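Local coordinates for aminotransferase class I and II (Streptococcus suis 89/1591, PDB 3OP7), which probably catalyses a pyridoxal-phosphate-dependent transamination, carrying its cofactor as a Schiff base on a lysine in the manner of class I and II aminotransferases, at residues A236-Q239 and V240-L244; A263-A266 and L267-Q271; R276-H279 and I280-N284. All coordinates share one frame; numbering follows the deposited sequence.

Contact 1: A236-Q239 and V240-L244; sequences ANHQ and VTDIL
Asn237 OD1 accepts a capping hydrogen bond from Val240 N in the first turn of the helix that runs from His238. Beyond CB, chi1 of 70° places CG between the backbone N and the carbonyl carbon, and the Asn237 side chain folds back over the helix start. There OD1 meets Val240 N at 2.7 Å, nearly straight at the hydrogen, while ND2, on the other branch, donates a hydrogen bond to Asp212 O. The same OD1 lies 3.5 Å from Val240 CG2. Asparagine suits an N-cap because its short amide can replace the carbonyl that the first turn lacks.

The backbone oxygen of Asn237 has two donors. Thr241 N approaches almost in line with the carbonyl, and Thr241 OG1 reaches Asn237 O from above the carbonyl plane at 2.9 Å, so the hydroxyl of buried Thr241 is satisfied by the N-cap carbonyl. The other branch of Val240, CG1, packs on Ala236 CB at 3.6 Å. On the outer side Asp242 OD1 forms a salt bridge with Arg245.

Ala236 is hydrogen-bonded to Gln83 beside strand 84-87; Thr241 and Leu244 pack on Leu85 of that strand, and Ile243 and Leu244 on helix 89-101.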
ATOM      1  N   ALA A 236     -15.584   4.249   9.173  1.00 24.53           N
ATOM      2  CA  ALA A 236     -16.070   3.230  10.106  1.00 24.48           C
ATOM      3  C   ALA A 236     -16.471   3.884  11.424  1.00 25.98           C
ATOM      4  O   ALA A 236     -16.225   5.074  11.634  1.00 27.40           O
ATOM      5  CB  ALA A 236     -14.990   2.190  10.342  1.00 25.06           C
ATOM      6  N   ASN A 237     -17.088   3.120  12.325  1.00 27.16           N
ATOM      7  CA  ASN A 237     -17.320   3.675  13.679  1.00 28.03           C
ATOM      8  C   ASN A 237     -16.027   4.009  14.419  1.00 29.38           C
ATOM      9  O   ASN A 237     -14.929   3.601  14.026  1.00 27.68           O
ATOM     10  CB  ASN A 237     -18.257   2.826  14.530  1.00 28.16           C
ATOM     11  CG  ASN A 237     -17.659   1.494  14.958  1.00 28.98           C
ATOM     12  OD1 ASN A 237     -16.481   1.411  15.320  1.00 31.81           O
ATOM     13  ND2 ASN A 237     -18.523   0.460  15.048  1.00 32.91           N
ATOM     14  N   HIS A 238     -16.165   4.752  15.520  1.00 31.01           N
ATOM     15  CA  HIS A 238     -14.975   5.218  16.279  0.50 32.78           C
ATOM     16  C   HIS A 238     -14.131   4.058  16.779  1.00 32.08           C
ATOM     17  O   HIS A 238     -12.899   4.124  16.772  1.00 31.22           O
ATOM     18  CB  HIS A 238     -15.398   6.085  17.481  0.50 34.71           C
ATOM     19  CG  HIS A 238     -14.249   6.574  18.318  0.50 37.55           C
ATOM     20  ND1 HIS A 238     -13.384   7.561  17.896  0.50 40.38           N
ATOM     21  CD2 HIS A 238     -13.828   6.210  19.552  0.50 40.67           C
ATOM     22  CE1 HIS A 238     -12.484   7.790  18.838  0.50 40.56           C
ATOM     23  NE2 HIS A 238     -12.727   6.980  19.849  0.50 40.58           N
ATOM     24  N   GLN A 239     -14.780   2.971  17.222  1.00 32.43           N
ATOM     25  CA  GLN A 239     -14.047   1.828  17.760  0.50 32.74           C
ATOM     26  C   GLN A 239     -13.202   1.157  16.668  1.00 31.70           C
ATOM     27  O   GLN A 239     -12.006   0.872  16.867  1.00 31.49           O
ATOM     28  CB  GLN A 239     -15.019   0.817  18.377  0.50 33.68           C
ATOM     29  CG  GLN A 239     -15.634   1.251  19.710  0.50 35.45           C
ATOM     30  CD  GLN A 239     -16.859   0.422  20.055  0.50 37.26           C
ATOM     31  OE1 GLN A 239     -17.761   0.262  19.230  0.50 38.32           O
ATOM     32  NE2 GLN A 239     -16.891  -0.118  21.268  0.50 40.20           N
ATOM     33  N   VAL A 240     -13.818   0.904  15.514  1.00 29.32           N
ATOM     34  CA  VAL A 240     -13.084   0.286  14.410  1.00 28.18           C
ATOM     35  C   VAL A 240     -11.952   1.191  13.929  1.00 26.45           C
ATOM     36  O   VAL A 240     -10.792   0.751  13.735  1.00 26.17           O
ATOM     37  CB  VAL A 240     -14.005  -0.077  13.239  1.00 26.49           C
ATOM     38  CG1 VAL A 240     -13.156  -0.423  11.976  1.00 25.56           C
ATOM     39  CG2 VAL A 240     -14.917  -1.284  13.687  1.00 29.34           C
ATOM     40  N   THR A 241     -12.262   2.470  13.769  1.00 26.64           N
ATOM     41  CA  THR A 241     -11.259   3.439  13.319  1.00 27.14           C
ATOM     42  C   THR A 241     -10.060   3.425  14.244  1.00 28.58           C
ATOM     43  O   THR A 241      -8.884   3.428  13.819  1.00 27.88           O
ATOM     44  CB  THR A 241     -11.860   4.855  13.209  1.00 28.08           C
ATOM     45  OG1 THR A 241     -12.929   4.817  12.241  1.00 27.64           O
ATOM     46  CG2 THR A 241     -10.841   5.861  12.699  1.00 28.38           C
ATOM     47  N   ASP A 242     -10.347   3.404  15.534  1.00 29.63           N
ATOM     48  CA  ASP A 242      -9.241   3.337  16.519  1.00 31.23           C
ATOM     49  C   ASP A 242      -8.394   2.074  16.412  1.00 30.17           C
ATOM     50  O   ASP A 242      -7.193   2.134  16.698  1.00 31.00           O
ATOM     51  CB  ASP A 242      -9.757   3.401  17.950  1.00 33.61           C
ATOM     52  CG  ASP A 242      -9.958   4.822  18.457  1.00 40.62           C
ATOM     53  OD1 ASP A 242      -9.390   5.753  17.855  1.00 45.66           O
ATOM     54  OD2 ASP A 242     -10.677   5.002  19.489  1.00 48.08           O
ATOM     55  N   ILE A 243      -8.995   0.938  16.057  1.00 28.66           N
ATOM     56  CA  ILE A 243      -8.211  -0.283  15.845  1.00 28.14           C
ATOM     57  C   ILE A 243      -7.314  -0.140  14.627  1.00 27.49           C
ATOM     58  O   ILE A 243      -6.076  -0.319  14.700  1.00 27.55           O
ATOM     59  CB  ILE A 243      -9.101  -1.505  15.702  1.00 28.27           C
ATOM     60  CG1 ILE A 243      -9.838  -1.814  17.007  1.00 30.79           C
ATOM     61  CG2 ILE A 243      -8.292  -2.691  15.238  1.00 28.98           C
ATOM     62  CD1 ILE A 243     -10.945  -2.858  16.869  1.00 34.30           C
ATOM     63  N   LEU A 244      -7.917   0.293  13.530  1.00 25.37           N
ATOM     64  CA  LEU A 244      -7.197   0.355  12.238  1.00 25.20           C
ATOM     65  C   LEU A 244      -5.966   1.242  12.300  1.00 25.36           C
ATOM     66  O   LEU A 244      -5.001   0.986  11.624  1.00 25.79           O
ATOM     67  CB  LEU A 244      -8.105   0.825  11.121  1.00 24.70           C
ATOM     68  CG  LEU A 244      -9.387   0.038  10.860  1.00 25.76           C
ATOM     69  CD1 LEU A 244     -10.165   0.518   9.583  1.00 23.29           C
ATOM     70  CD2 LEU A 244      -9.210  -1.457  10.788  1.00 23.70           C
TER

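Contact 2: A263-A266 and L267-Q271; sequences AQLA and LAHYQ
Leu265 O is gripped by two donors of one residue, His269. The stronger bond comes from the ring: ND1 lies 3.1 Å from Leu265 O, with an N-H...O angle of 164°. The oxygen sits at the ring's edge, in the ring plane. His269 N adds a weak bond to Leu265 O at 3.3 Å and a sounder one to Ala266 O at 3.0 Å, reaching that carbonyl from above its plane.

With CG beside the backbone N (chi1 -63°), the imidazole turns back along the preceding helix. Leu265, whose CG lies beside the carbonyl carbon, brings CD1 to 3.8 Å from His269 ND1, so a methyl group flanks the polar bond. Leu265 also packs on Leu37 and Phe38 of helix 34-41, while Leu267 lies against Phe68 and Val72 of helix 66-73. Small Ala263 and Ala266 fit the buried side, touching Leu220 and Leu226.

His269 lies between helix 257-268 and helix 270-294 and is the N-cap residue of the latter, a short joint between two helices. Histidine suits the joint because it can return a ring N-H to a carbonyl of the preceding helix. The geometry implies that ND1 probably carries a proton; it says nothing about NE2.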
ATOM      1  N   ALA A 263      -6.210  15.091  -3.889  1.00 22.80           N
ATOM      2  CA  ALA A 263      -7.487  14.551  -3.369  1.00 23.67           C
ATOM      3  C   ALA A 263      -8.317  15.683  -2.741  1.00 23.24           C
ATOM      4  O   ALA A 263      -9.508  15.704  -2.910  1.00 26.65           O
ATOM      5  CB  ALA A 263      -7.235  13.433  -2.331  1.00 22.52           C
ATOM      6  N   GLN A 264      -7.661  16.593  -2.004  1.00 25.49           N
ATOM      7  CA  GLN A 264      -8.361  17.714  -1.362  1.00 25.50           C
ATOM      8  C   GLN A 264      -9.101  18.529  -2.459  1.00 26.69           C
ATOM      9  O   GLN A 264     -10.259  18.908  -2.320  1.00 27.94           O
ATOM     10  CB  GLN A 264      -7.378  18.640  -0.654  1.00 27.78           C
ATOM     11  CG  GLN A 264      -6.746  18.098   0.631  1.00 25.19           C
ATOM     12  CD  GLN A 264      -5.790  19.087   1.265  1.00 27.32           C
ATOM     13  OE1 GLN A 264      -6.123  20.263   1.468  1.00 29.84           O
ATOM     14  NE2 GLN A 264      -4.598  18.636   1.543  1.00 26.42           N
ATOM     15  N   LEU A 265      -8.355  18.864  -3.508  1.00 26.49           N
ATOM     16  CA  LEU A 265      -8.912  19.611  -4.652  1.00 27.48           C
ATOM     17  C   LEU A 265     -10.071  18.870  -5.333  1.00 26.90           C
ATOM     18  O   LEU A 265     -11.139  19.472  -5.596  1.00 27.97           O
ATOM     19  CB  LEU A 265      -7.795  19.920  -5.646  1.00 27.24           C
ATOM     20  CG  LEU A 265      -8.172  20.714  -6.898  1.00 30.31           C
ATOM     21  CD1 LEU A 265      -8.805  22.079  -6.542  1.00 33.84           C
ATOM     22  CD2 LEU A 265      -6.902  20.906  -7.741  1.00 31.20           C
ATOM     23  N   ALA A 266      -9.895  17.586  -5.644  1.00 26.30           N
ATOM     24  CA  ALA A 266     -10.942  16.795  -6.281  1.00 25.39           C
ATOM     25  C   ALA A 266     -12.182  16.701  -5.415  1.00 26.77           C
ATOM     26  O   ALA A 266     -13.318  16.906  -5.893  1.00 27.21           O
ATOM     27  CB  ALA A 266     -10.434  15.378  -6.644  1.00 24.20           C
ATOM     28  N   LEU A 267     -12.010  16.441  -4.133  1.00 25.75           N
ATOM     29  CA  LEU A 267     -13.176  16.324  -3.238  1.00 26.58           C
ATOM     30  C   LEU A 267     -13.923  17.645  -3.040  1.00 28.08           C
ATOM     31  O   LEU A 267     -15.158  17.666  -2.919  1.00 30.14           O
ATOM     32  CB  LEU A 267     -12.704  15.764  -1.885  1.00 26.00           C
ATOM     33  CG  LEU A 267     -12.459  14.281  -1.976  1.00 26.13           C
ATOM     34  CD1 LEU A 267     -11.550  13.824  -0.844  1.00 26.77           C
ATOM     35  CD2 LEU A 267     -13.750  13.472  -1.976  1.00 26.55           C
ATOM     36  N   ALA A 268     -13.188  18.736  -3.059  1.00 28.81           N
ATOM     37  CA  ALA A 268     -13.762  20.081  -2.968  1.00 30.86           C
ATOM     38  C   ALA A 268     -14.596  20.414  -4.190  1.00 32.07           C
ATOM     39  O   ALA A 268     -15.450  21.284  -4.127  1.00 34.91           O
ATOM     40  CB  ALA A 268     -12.662  21.171  -2.710  1.00 30.52           C
ATOM     41  N   HIS A 269     -14.399  19.689  -5.286  1.00 31.11           N
ATOM     42  CA  HIS A 269     -15.177  19.897  -6.500  1.00 32.31           C
ATOM     43  C   HIS A 269     -15.754  18.583  -6.998  1.00 31.58           C
ATOM     44  O   HIS A 269     -15.875  18.357  -8.188  1.00 33.54           O
ATOM     45  CB  HIS A 269     -14.275  20.551  -7.526  1.00 32.93           C
ATOM     46  CG  HIS A 269     -13.797  21.899  -7.101  1.00 34.03           C
ATOM     47  ND1 HIS A 269     -12.629  22.076  -6.389  1.00 35.64           N
ATOM     48  CD2 HIS A 269     -14.352  23.128  -7.230  1.00 35.79           C
ATOM     49  CE1 HIS A 269     -12.474  23.368  -6.128  1.00 35.69           C
ATOM     50  NE2 HIS A 269     -13.502  24.022  -6.622  1.00 38.84           N
ATOM     51  N   TYR A 270     -16.176  17.734  -6.081  1.00 31.16           N
ATOM     52  CA  TYR A 270     -16.608  16.390  -6.467  1.00 31.64           C
ATOM     53  C   TYR A 270     -17.832  16.417  -7.336  1.00 32.20           C
ATOM     54  O   TYR A 270     -17.977  15.580  -8.245  1.00 32.13           O
ATOM     55  CB  TYR A 270     -16.801  15.470  -5.260  1.00 30.99           C
ATOM     56  CG  TYR A 270     -18.122  15.655  -4.542  1.00 32.28           C
ATOM     57  CD1 TYR A 270     -18.261  16.627  -3.557  1.00 35.35           C
ATOM     58  CD2 TYR A 270     -19.210  14.851  -4.831  1.00 34.53           C
ATOM     59  CE1 TYR A 270     -19.445  16.805  -2.903  1.00 37.15           C
ATOM     60  CE2 TYR A 270     -20.400  15.010  -4.168  1.00 35.73           C
ATOM     61  CZ  TYR A 270     -20.514  15.998  -3.202  1.00 38.00           C
ATOM     62  OH  TYR A 270     -21.706  16.209  -2.520  1.00 44.08           O
ATOM     63  N   GLN A 271     -18.727  17.380  -7.112  1.00 33.33           N
ATOM     64  CA  GLN A 271     -19.931  17.463  -7.917  0.50 34.32           C
ATOM     65  C   GLN A 271     -19.631  17.761  -9.390  1.00 34.33           C
ATOM     66  O   GLN A 271     -20.332  17.273 -10.297  1.00 33.44           O
ATOM     67  CB  GLN A 271     -20.901  18.469  -7.273  0.50 35.87           C
ATOM     68  CG  GLN A 271     -21.473  17.891  -5.959  0.50 37.11           C
ATOM     69  CD  GLN A 271     -22.061  18.919  -5.000  0.50 40.42           C
ATOM     70  OE1 GLN A 271     -21.394  19.865  -4.597  0.50 42.97           O
ATOM     71  NE2 GLN A 271     -23.296  18.699  -4.597  0.50 41.29           N
TER

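Contact 3: R276-H279 and I280-N284; sequences RNRH and ILEEN. With EDO (1,2-ethanediol), chain I.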
ATOM      1  N   ARG A 276     -19.227  15.544 -15.051  1.00 34.83           N
ATOM      2  CA  ARG A 276     -18.392  15.078 -16.156  1.00 34.39           C
ATOM      3  C   ARG A 276     -18.622  13.585 -16.387  1.00 33.78           C
ATOM      4  O   ARG A 276     -18.843  13.163 -17.508  1.00 34.66           O
ATOM      5  CB  ARG A 276     -16.917  15.306 -15.864  1.00 33.47           C
ATOM      6  CG  ARG A 276     -15.934  14.762 -16.917  1.00 33.98           C
ATOM      7  CD  ARG A 276     -14.580  14.605 -16.306  1.00 35.00           C
ATOM      8  NE  ARG A 276     -13.533  14.130 -17.225  1.00 34.97           N
ATOM      9  CZ  ARG A 276     -13.007  12.906 -17.217  1.00 33.76           C
ATOM     10  NH1 ARG A 276     -13.451  11.974 -16.385  1.00 30.95           N
ATOM     11  NH2 ARG A 276     -12.014  12.621 -18.052  1.00 33.97           N
ATOM     12  N   ASN A 277     -18.521  12.809 -15.317  1.00 32.35           N
ATOM     13  CA  ASN A 277     -18.572  11.367 -15.408  1.00 32.15           C
ATOM     14  C   ASN A 277     -19.938  10.795 -15.700  1.00 33.00           C
ATOM     15  O   ASN A 277     -20.021   9.750 -16.357  1.00 32.15           O
ATOM     16  CB  ASN A 277     -17.879  10.736 -14.193  1.00 30.29           C
ATOM     17  CG  ASN A 277     -16.412  10.892 -14.298  1.00 29.74           C
ATOM     18  OD1 ASN A 277     -15.968  11.467 -15.280  1.00 29.51           O
ATOM     19  ND2 ASN A 277     -15.628  10.379 -13.321  1.00 26.38           N
ATOM     20  N   ARG A 278     -20.994  11.489 -15.265  1.00 34.98           N
ATOM     21  CA  ARG A 278     -22.371  11.123 -15.657  1.00 36.17           C
ATOM     22  C   ARG A 278     -22.552  11.127 -17.176  1.00 37.99           C
ATOM     23  O   ARG A 278     -23.136  10.208 -17.743  1.00 36.93           O
ATOM     24  CB  ARG A 278     -23.432  12.038 -15.018  1.00 37.26           C
ATOM     25  CG  ARG A 278     -24.875  11.749 -15.547  1.00 40.51           C
ATOM     26  CD  ARG A 278     -25.989  12.492 -14.779  1.00 44.81           C
ATOM     27  NE  ARG A 278     -26.050  12.073 -13.383  1.00 46.66           N
ATOM     28  CZ  ARG A 278     -26.604  10.931 -12.955  1.00 48.81           C
ATOM     29  NH1 ARG A 278     -27.189  10.082 -13.812  1.00 48.69           N
ATOM     30  NH2 ARG A 278     -26.604  10.642 -11.666  1.00 48.45           N
ATOM     31  N   HIS A 279     -22.067  12.165 -17.846  1.00 38.82           N
ATOM     32  CA  HIS A 279     -22.158  12.233 -19.295  1.00 40.17           C
ATOM     33  C   HIS A 279     -21.441  11.065 -19.982  1.00 38.31           C
ATOM     34  O   HIS A 279     -21.964  10.450 -20.915  1.00 39.69           O
ATOM     35  CB  HIS A 279     -21.596  13.567 -19.817  1.00 41.97           C
ATOM     36  CG  HIS A 279     -22.424  14.767 -19.459  1.00 46.68           C
ATOM     37  ND1 HIS A 279     -23.718  14.948 -19.911  1.00 54.31           N
ATOM     38  CD2 HIS A 279     -22.118  15.877 -18.739  1.00 50.47           C
ATOM     39  CE1 HIS A 279     -24.180  16.104 -19.463  1.00 55.52           C
ATOM     40  NE2 HIS A 279     -23.225  16.693 -18.761  1.00 52.25           N
ATOM     41  N   ILE A 280     -20.245  10.749 -19.528  1.00 35.05           N
ATOM     42  CA  ILE A 280     -19.496   9.661 -20.128  1.00 34.83           C
ATOM     43  C   ILE A 280     -20.197   8.328 -19.915  1.00 35.36           C
ATOM     44  O   ILE A 280     -20.443   7.585 -20.867  1.00 37.58           O
ATOM     45  CB  ILE A 280     -18.102   9.537 -19.481  1.00 32.50           C
ATOM     46  CG1 ILE A 280     -17.270  10.789 -19.803  1.00 33.27           C
ATOM     47  CG2 ILE A 280     -17.421   8.229 -19.952  1.00 32.19           C
ATOM     48  CD1 ILE A 280     -16.048  10.973 -18.905  1.00 32.64           C
ATOM     49  N   LEU A 281     -20.552   8.040 -18.667  1.00 35.07           N
ATOM     50  CA  LEU A 281     -21.355   6.829 -18.364  1.00 35.76           C
ATOM     51  C   LEU A 281     -22.644   6.686 -19.172  1.00 37.14           C
ATOM     52  O   LEU A 281     -22.885   5.625 -19.784  1.00 36.80           O
ATOM     53  CB  LEU A 281     -21.700   6.782 -16.875  1.00 33.36           C
ATOM     54  CG  LEU A 281     -20.587   6.392 -15.952  1.00 32.32           C
ATOM     55  CD1 LEU A 281     -21.055   6.671 -14.530  1.00 31.02           C
ATOM     56  CD2 LEU A 281     -20.299   4.906 -16.170  1.00 35.12           C
ATOM     57  N   GLU A 282     -23.496   7.709 -19.190  1.00 39.70           N
ATOM     58  CA  GLU A 282     -24.784   7.604 -19.875  1.00 42.19           C
ATOM     59  C   GLU A 282     -24.633   7.474 -21.392  1.00 42.74           C
ATOM     60  O   GLU A 282     -25.247   6.632 -22.004  1.00 44.80           O
ATOM     61  CB  GLU A 282     -25.682   8.808 -19.545  1.00 43.03           C
ATOM     62  CG  GLU A 282     -25.988   8.924 -18.048  1.00 41.78           C
ATOM     63  CD  GLU A 282     -26.909  10.092 -17.708  1.00 43.21           C
ATOM     64  OE1 GLU A 282     -27.090  10.973 -18.562  1.00 46.07           O
ATOM     65  OE2 GLU A 282     -27.448  10.126 -16.581  1.00 40.72           O
ATOM     66  N   GLU A 283     -23.764   8.279 -21.984  1.00 43.00           N
ATOM     67  CA  GLU A 283     -23.544   8.197 -23.429  1.00 44.03           C
ATOM     68  C   GLU A 283     -22.921   6.865 -23.868  1.00 42.40           C
ATOM     69  O   GLU A 283     -23.319   6.300 -24.897  1.00 42.94           O
ATOM     70  CB  GLU A 283     -22.678   9.375 -23.884  1.00 45.35           C
ATOM     71  CG  GLU A 283     -23.423  10.691 -23.753  1.00 48.37           C
ATOM     72  CD  GLU A 283     -22.595  11.905 -24.145  1.00 54.72           C
ATOM     73  OE1 GLU A 283     -21.646  11.760 -24.962  1.00 59.68           O
ATOM     74  OE2 GLU A 283     -22.912  13.012 -23.639  1.00 57.59           O
ATOM     75  N   ASN A 284     -21.935   6.370 -23.104  1.00 39.85           N
ATOM     76  CA  ASN A 284     -21.285   5.107 -23.450  1.00 39.15           C
ATOM     77  C   ASN A 284     -22.168   3.911 -23.122  1.00 39.84           C
ATOM     78  O   ASN A 284     -22.255   2.950 -23.916  1.00 42.10           O
ATOM     79  CB  ASN A 284     -19.915   4.993 -22.800  1.00 37.29           C
ATOM     80  CG  ASN A 284     -18.937   5.923 -23.404  1.00 36.15           C
ATOM     81  OD1 ASN A 284     -19.324   6.884 -24.059  1.00 40.35           O
ATOM     82  ND2 ASN A 284     -17.641   5.641 -23.227  1.00 37.95           N
TER
HETATM   83  C1  EDO I 406     -24.584  12.679  -9.726  1.00 59.02           C
HETATM   84  O1  EDO I 406     -25.464  12.446  -8.629  1.00 60.24           O
HETATM   85  C2  EDO I 406     -24.987  13.975 -10.420  1.00 59.83           C
HETATM   86  O2  EDO I 406     -24.215  14.162 -11.611  1.00 59.18           O
HETATM   87  O   HOH W   1     -24.791  13.520 -21.637  1.00 55.67           O
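Arg278 starts with CG anti to the backbone N (chi1 174°) and bends at chi3 (-63°), while Glu282, one turn on, runs extended beyond CG; together these bring the guanidinium edge to the carboxylate. Arg278 NH1 forms a salt bridge with Glu282 OE2 at 2.8 Å. The oxygen lies in the guanidinium plane but is approached on its anti side, and the two flat groups are turned 67° against each other. OE2 also lies against the aliphatic part of the arginine, 3.2 Å from Arg278 CG. Arg278 NH1 has a second acceptor in Phe199 O, and NE makes a weak bond to O2 of an ethanediol, probably left from the crystallisation liquor.

This i to i+4 pairing belongs to the long helix 270-294, whose backbone bonds include Leu281 N to Asn277 O at 2.9 Å, although Ile280 N to Arg276 O is weak. Near exposed His279 and Glu283 a water donates to Glu283 OE2 at 2.8 Å; its very short approach to His279 ND1 is doubtful.

Another side of the helix turns inward. Arg276 NH1 gives a hydrogen bond to Asn277 OD1 at 2.8 Å, in the carbonyl plane and on a lone pair, and Ile280 CD1 lies over one face of the Arg276 guanidinium, 3.8 Å from NH1. A branched aliphatic chain suits this place, since its methyl can cover the flat cation without competing for its N-H groups. Arg276 NE pairs with Glu36, and Asn277 ND2 bonds Ser225 OG and Thr223 O; Thr223 follows in sequence Lys222, which carries the pyridoxal phosphate.

In the fold
All three contacts are local and partly buried, and they follow one another along the chain. Contact 1 stands apart, about 35 Å between centres from contact 3 and on the opposite side of the chain's centre; it opens the short helix 238-244, which lies against the edge strand 84-87 of the large mixed sheet. Contacts 2 and 3 share helix 270-294, at its start and farther along, and their nearest atoms are about 5 Å apart. The chemistry follows position: at the helix ends side chains bond to backbone atoms, Asn237 accepting and His269 donating, whereas mid-helix contact 3 is marked by one salt bridge, Arg278 to Glu282, and has the most exposed residues.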